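Local coordinates for JamJ (Lyngbya majuscula, PDB 5DOZ), which binds NADPH and, as the enoyl reductase of a polyketide synthase, probably acts on enoyl-acyl carrier protein substrates, in a reaction linked to cyclopropane formation, at residues Ile236-Asn239 against Leu240-Leu243; Leu295-Cys298 against Phe299-Lys302. All coordinates share one frame; numbering follows the deposited sequence.

In the fold
From the N terminus, the chain passes through the GroES-like portion and enters the six-stranded parallel sheet of the Rossmann-type, cofactor-binding portion before it reaches contact 1, on helix 235-242. This helix connects strand 223-228 to strand 247-251. Past the last parallel strand, 271-274, a run of helices ends with 296-300, where contact 2 lies. Both contacts are local, made along a single helix and, at its end, the turn that follows; neither closes a long loop. They follow in series, neither nested nor crossing; the centres of contact 1 and contact 2 are 34 Å apart. One helix packs against the parallel sheet; the other is held against helix 136-149 before the chain goes on to strand 309-313 of the mixed sheet.

Contact 1: residues Ile236-Asn239 against Leu240-Leu243; sequences IQKN and LDVL
L240 folds back over the preceding turn of the helix at I236, its amide N bonded to I236 O at 3.0 Å and its CG 3.4 Å from the same carbonyl oxygen. The tightly packed part is spread over the buried faces of the helix. L240 is directed to W258, I270 and Y249, while V242, whose CG2 lies 3.2 Å from N239 O, faces helix 210-218 and strand 223-228. The amide of N239, turned to the sheet, is satisfied at both ends: ND2 bonds to Y249 OH and OD1 to H161 NE2, which fixes its rotation.

The looser, more solvent-exposed side carries Q237, K238 and D241. Q237 sets out with CG anti to the backbone N (chi1 -176°), then bends at chi2, and so brings NE2 to D241 OD1 in a weak hydrogen bond of 3.3 Å, the amide and carboxylate planes 31° apart. K238 NZ stays 5.4 Å from D241 OD2, too far for a salt bridge, though a weak attraction is possible; K238 also has a long, weak ion pair with E234.

The helix is the connecting helix of a beta-alpha-beta crossover between strands 223-228 and 247-251 of the Rossmann-type fold, with helix 210-218 beside it.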
ATOM      1  N   ILE A 236       4.944 -17.371  -9.092  1.00 31.72           N
ATOM      2  CA  ILE A 236       4.352 -16.766 -10.286  1.00 31.93           C
ATOM      3  C   ILE A 236       3.724 -17.822 -11.202  1.00 32.68           C
ATOM      4  O   ILE A 236       2.600 -17.646 -11.674  1.00 32.95           O
ATOM      5  CB  ILE A 236       5.341 -15.853 -11.043  1.00 31.57           C
ATOM      6  CG1 ILE A 236       5.657 -14.614 -10.191  1.00 30.91           C
ATOM      7  CG2 ILE A 236       4.757 -15.440 -12.389  1.00 31.23           C
ATOM      8  CD1 ILE A 236       6.783 -13.741 -10.708  1.00 30.68           C
ATOM      9  N   GLN A 237       4.445 -18.917 -11.428  1.00 33.77           N
ATOM     10  CA  GLN A 237       3.952 -20.020 -12.258  1.00 34.73           C
ATOM     11  C   GLN A 237       2.695 -20.653 -11.653  1.00 35.20           C
ATOM     12  O   GLN A 237       1.753 -20.979 -12.375  1.00 36.34           O
ATOM     13  CB  GLN A 237       5.046 -21.077 -12.467  1.00 35.14           C
ATOM     14  CG  GLN A 237       4.658 -22.222 -13.397  1.00 35.92           C
ATOM     15  CD  GLN A 237       4.429 -21.767 -14.827  1.00 36.23           C
ATOM     16  OE1 GLN A 237       5.381 -21.526 -15.575  1.00 36.91           O
ATOM     17  NE2 GLN A 237       3.163 -21.649 -15.218  1.00 35.45           N
ATOM     18  N   LYS A 238       2.692 -20.814 -10.331  1.00 35.45           N
ATOM     19  CA  LYS A 238       1.534 -21.345  -9.613  1.00 35.57           C
ATOM     20  C   LYS A 238       0.325 -20.423  -9.739  1.00 34.20           C
ATOM     21  O   LYS A 238      -0.804 -20.897  -9.874  1.00 34.00           O
ATOM     22  CB  LYS A 238       1.864 -21.598  -8.135  1.00 36.23           C
ATOM     23  CG  LYS A 238       2.806 -22.767  -7.878  1.00 38.34           C
ATOM     24  CD  LYS A 238       2.281 -24.080  -8.451  1.00 39.79           C
ATOM     25  CE  LYS A 238       3.230 -25.238  -8.164  1.00 41.28           C
ATOM     26  NZ  LYS A 238       4.610 -25.011  -8.683  1.00 42.02           N
ATOM     27  N   ASN A 239       0.568 -19.114  -9.693  1.00 33.01           N
ATOM     28  CA  ASN A 239      -0.485 -18.124  -9.934  1.00 32.21           C
ATOM     29  C   ASN A 239      -1.085 -18.250 -11.337  1.00 32.48           C
ATOM     30  O   ASN A 239      -2.302 -18.215 -11.499  1.00 32.28           O
ATOM     31  CB  ASN A 239       0.026 -16.696  -9.700  1.00 31.41           C
ATOM     32  CG  ASN A 239       0.241 -16.376  -8.228  1.00 31.03           C
ATOM     33  OD1 ASN A 239      -0.338 -17.006  -7.346  1.00 31.25           O
ATOM     34  ND2 ASN A 239       1.082 -15.384  -7.961  1.00 30.56           N
ATOM     35  N   LEU A 240      -0.233 -18.403 -12.348  1.00 33.00           N
ATOM     36  CA  LEU A 240      -0.711 -18.597 -13.718  1.00 33.73           C
ATOM     37  C   LEU A 240      -1.613 -19.827 -13.838  1.00 34.49           C
ATOM     38  O   LEU A 240      -2.616 -19.788 -14.553  1.00 35.68           O
ATOM     39  CB  LEU A 240       0.452 -18.700 -14.710  1.00 34.38           C
ATOM     40  CG  LEU A 240       1.414 -17.522 -14.870  1.00 34.61           C
ATOM     41  CD1 LEU A 240       2.424 -17.827 -15.961  1.00 35.80           C
ATOM     42  CD2 LEU A 240       0.693 -16.219 -15.171  1.00 34.36           C
ATOM     43  N   ASP A 241      -1.263 -20.906 -13.135  1.00 34.48           N
ATOM     44  CA  ASP A 241      -2.046 -22.151 -13.171  1.00 34.82           C
ATOM     45  C   ASP A 241      -3.479 -21.978 -12.658  1.00 34.95           C
ATOM     46  O   ASP A 241      -4.411 -22.583 -13.200  1.00 34.82           O
ATOM     47  CB  ASP A 241      -1.350 -23.268 -12.382  1.00 34.90           C
ATOM     48  CG  ASP A 241       0.008 -23.642 -12.958  1.00 35.30           C
ATOM     49  OD1 ASP A 241       0.394 -23.098 -14.020  1.00 35.32           O
ATOM     50  OD2 ASP A 241       0.692 -24.489 -12.342  1.00 35.41           O
ATOM     51  N   VAL A 242      -3.653 -21.157 -11.622  1.00 34.10           N
ATOM     52  CA  VAL A 242      -4.982 -20.939 -11.037  1.00 34.05           C
ATOM     53  C   VAL A 242      -5.773 -19.842 -11.750  1.00 33.99           C
ATOM     54  O   VAL A 242      -6.949 -19.630 -11.461  1.00 34.66           O
ATOM     55  CB  VAL A 242      -4.933 -20.650  -9.515  1.00 33.72           C
ATOM     56  CG1 VAL A 242      -4.440 -21.868  -8.760  1.00 34.04           C
ATOM     57  CG2 VAL A 242      -4.071 -19.438  -9.196  1.00 33.13           C
ATOM     58  N   LEU A 243      -5.122 -19.153 -12.679  1.00 33.70           N
ATOM     59  CA  LEU A 243      -5.750 -18.068 -13.420  1.00 33.03           C
ATOM     60  C   LEU A 243      -6.612 -18.644 -14.551  1.00 33.22           C
ATOM     61  O   LEU A 243      -6.134 -19.441 -15.368  1.00 33.57           O
ATOM     62  CB  LEU A 243      -4.668 -17.128 -13.961  1.00 33.25           C
ATOM     63  CG  LEU A 243      -4.899 -15.632 -14.198  1.00 33.37           C
ATOM     64  CD1 LEU A 243      -5.771 -14.973 -13.137  1.00 33.04           C
ATOM     65  CD2 LEU A 243      -3.550 -14.932 -14.277  1.00 33.18           C
TER

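Contact 2: residues Leu295-Cys298 against Phe299-Lys302; sequences LIQC and FENK
C298 and K302 meet where a Schellman motif brings helix 296-300 to a halt, with K302 as the C-prime residue at positive phi (51°). The carbonyl oxygen C298 O turns to the backbone N of E303, while K302 N reaches F299 O in a weak bond of 3.3 Å. The helix is hardly more than one turn long, so the residues that begin it also touch those that end it.

At its start, L295 occupies the N-cap position with an apolar side chain. Its carbonyl oxygen accepts two weak bonds, from C298 N and F299 N, and F299 CD2 comes obliquely to within 3.4 Å of that same L295 O. The buried side is built from these two residues: F299 stacks edge-to-face with F139, and L295 packs on F139 and Y143, so that the short helix is held against helix 136-149. L304, just beyond the turn, is touched by L295, C298 and F299 alike.

The other side is open to solvent. I296, with CG1 anti to the backbone N (chi1 -168°), runs up to the carboxylate of E300. The E300 chain is extended beyond CG, and CG itself, placed beside the backbone N (chi1 -80°), lies 3.3 Å from I296 O. Backbone bonds from E300 N to I296 O and from N301 N to Q297 O, each 2.9 Å long, hold the last turn together. N301 CG makes a close contact with Q297 O at 3.1 Å, its amide not bonded to that oxygen, and E300 OE2 sits 3.5 Å from I296 CG1.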
ATOM      1  N   LEU A 295     -14.013   6.710  -3.866  1.00 35.20           N
ATOM      2  CA  LEU A 295     -13.884   5.978  -2.602  1.00 34.75           C
ATOM      3  C   LEU A 295     -14.470   6.669  -1.377  1.00 34.55           C
ATOM      4  O   LEU A 295     -14.965   5.987  -0.476  1.00 34.28           O
ATOM      5  CB  LEU A 295     -12.418   5.610  -2.318  1.00 33.86           C
ATOM      6  CG  LEU A 295     -11.784   4.396  -3.005  1.00 33.80           C
ATOM      7  CD1 LEU A 295     -10.353   4.217  -2.513  1.00 33.43           C
ATOM      8  CD2 LEU A 295     -12.576   3.114  -2.783  1.00 33.76           C
ATOM      9  N   ILE A 296     -14.407   8.002  -1.333  1.00 34.25           N
ATOM     10  CA  ILE A 296     -14.770   8.755  -0.119  1.00 34.74           C
ATOM     11  C   ILE A 296     -16.210   8.511   0.351  1.00 35.28           C
ATOM     12  O   ILE A 296     -16.466   8.465   1.554  1.00 35.44           O
ATOM     13  CB  ILE A 296     -14.479  10.282  -0.225  1.00 34.91           C
ATOM     14  CG1 ILE A 296     -14.606  10.950   1.159  1.00 35.42           C
ATOM     15  CG2 ILE A 296     -15.380  10.950  -1.261  1.00 35.51           C
ATOM     16  CD1 ILE A 296     -14.137  12.391   1.246  1.00 35.92           C
ATOM     17  N   GLN A 297     -17.130   8.351  -0.594  1.00 35.83           N
ATOM     18  CA  GLN A 297     -18.542   8.164  -0.268  1.00 37.14           C
ATOM     19  C   GLN A 297     -18.798   6.816   0.408  1.00 36.80           C
ATOM     20  O   GLN A 297     -19.660   6.715   1.271  1.00 37.71           O
ATOM     21  CB  GLN A 297     -19.418   8.342  -1.513  1.00 38.42           C
ATOM     22  CG  GLN A 297     -19.452   9.777  -2.029  1.00 39.71           C
ATOM     23  CD  GLN A 297     -19.765   9.890  -3.514  1.00 40.88           C
ATOM     24  OE1 GLN A 297     -19.917   8.888  -4.217  1.00 41.48           O
ATOM     25  NE2 GLN A 297     -19.860  11.122  -3.998  1.00 41.47           N
ATOM     26  N   CYS A 298     -18.030   5.797   0.022  1.00 35.86           N
ATOM     27  CA  CYS A 298     -18.088   4.485   0.666  1.00 35.66           C
ATOM     28  C   CYS A 298     -17.679   4.554   2.151  1.00 34.77           C
ATOM     29  O   CYS A 298     -18.316   3.929   3.004  1.00 34.70           O
ATOM     30  CB  CYS A 298     -17.209   3.473  -0.079  1.00 35.52           C
ATOM     31  SG  CYS A 298     -17.238   3.566  -1.891  1.00 37.21           S
ATOM     32  N   PHE A 299     -16.624   5.312   2.445  1.00 33.54           N
ATOM     33  CA  PHE A 299     -16.165   5.519   3.824  1.00 33.29           C
ATOM     34  C   PHE A 299     -17.133   6.409   4.601  1.00 34.35           C
ATOM     35  O   PHE A 299     -17.332   6.218   5.806  1.00 34.52           O
ATOM     36  CB  PHE A 299     -14.742   6.102   3.865  1.00 31.79           C
ATOM     37  CG  PHE A 299     -13.662   5.109   3.505  1.00 30.69           C
ATOM     38  CD1 PHE A 299     -13.259   4.129   4.413  1.00 30.07           C
ATOM     39  CD2 PHE A 299     -13.037   5.159   2.258  1.00 29.92           C
ATOM     40  CE1 PHE A 299     -12.267   3.214   4.080  1.00 29.25           C
ATOM     41  CE2 PHE A 299     -12.043   4.249   1.920  1.00 28.95           C
ATOM     42  CZ  PHE A 299     -11.657   3.275   2.833  1.00 28.90           C
ATOM     43  N   GLU A 300     -17.734   7.369   3.901  1.00 35.23           N
ATOM     44  CA  GLU A 300     -18.754   8.247   4.479  1.00 36.71           C
ATOM     45  C   GLU A 300     -20.008   7.473   4.895  1.00 37.77           C
ATOM     46  O   GLU A 300     -20.545   7.688   5.983  1.00 38.52           O
ATOM     47  CB  GLU A 300     -19.115   9.372   3.502  1.00 37.07           C
ATOM     48  CG  GLU A 300     -18.112  10.520   3.495  1.00 37.24           C
ATOM     49  CD  GLU A 300     -18.381  11.561   2.417  1.00 37.73           C
ATOM     50  OE1 GLU A 300     -19.393  11.451   1.695  1.00 38.10           O
ATOM     51  OE2 GLU A 300     -17.565  12.499   2.289  1.00 38.15           O
ATOM     52  N   ASN A 301     -20.449   6.563   4.032  1.00 37.88           N
ATOM     53  CA  ASN A 301     -21.632   5.748   4.291  1.00 39.07           C
ATOM     54  C   ASN A 301     -21.318   4.463   5.064  1.00 38.29           C
ATOM     55  O   ASN A 301     -22.165   3.574   5.177  1.00 38.74           O
ATOM     56  CB  ASN A 301     -22.346   5.424   2.972  1.00 40.13           C
ATOM     57  CG  ASN A 301     -22.651   6.665   2.146  1.00 41.26           C
ATOM     58  OD1 ASN A 301     -22.454   7.799   2.593  1.00 41.58           O
ATOM     59  ND2 ASN A 301     -23.132   6.453   0.928  1.00 42.26           N
ATOM     60  N   LYS A 302     -20.089   4.385   5.582  1.00 37.47           N
ATOM     61  CA  LYS A 302     -19.567   3.245   6.354  1.00 37.03           C
ATOM     62  C   LYS A 302     -19.758   1.892   5.671  1.00 36.80           C
ATOM     63  O   LYS A 302     -20.046   0.879   6.318  1.00 37.06           O
ATOM     64  CB  LYS A 302     -20.119   3.245   7.789  1.00 38.63           C
ATOM     65  CG  LYS A 302     -19.558   4.362   8.661  1.00 38.97           C
ATOM     66  CD  LYS A 302     -20.037   4.256  10.103  1.00 40.05           C
ATOM     67  CE  LYS A 302     -19.209   5.165  11.006  1.00 40.55           C
ATOM     68  NZ  LYS A 302     -19.627   5.118  12.435  1.00 41.14           N
TER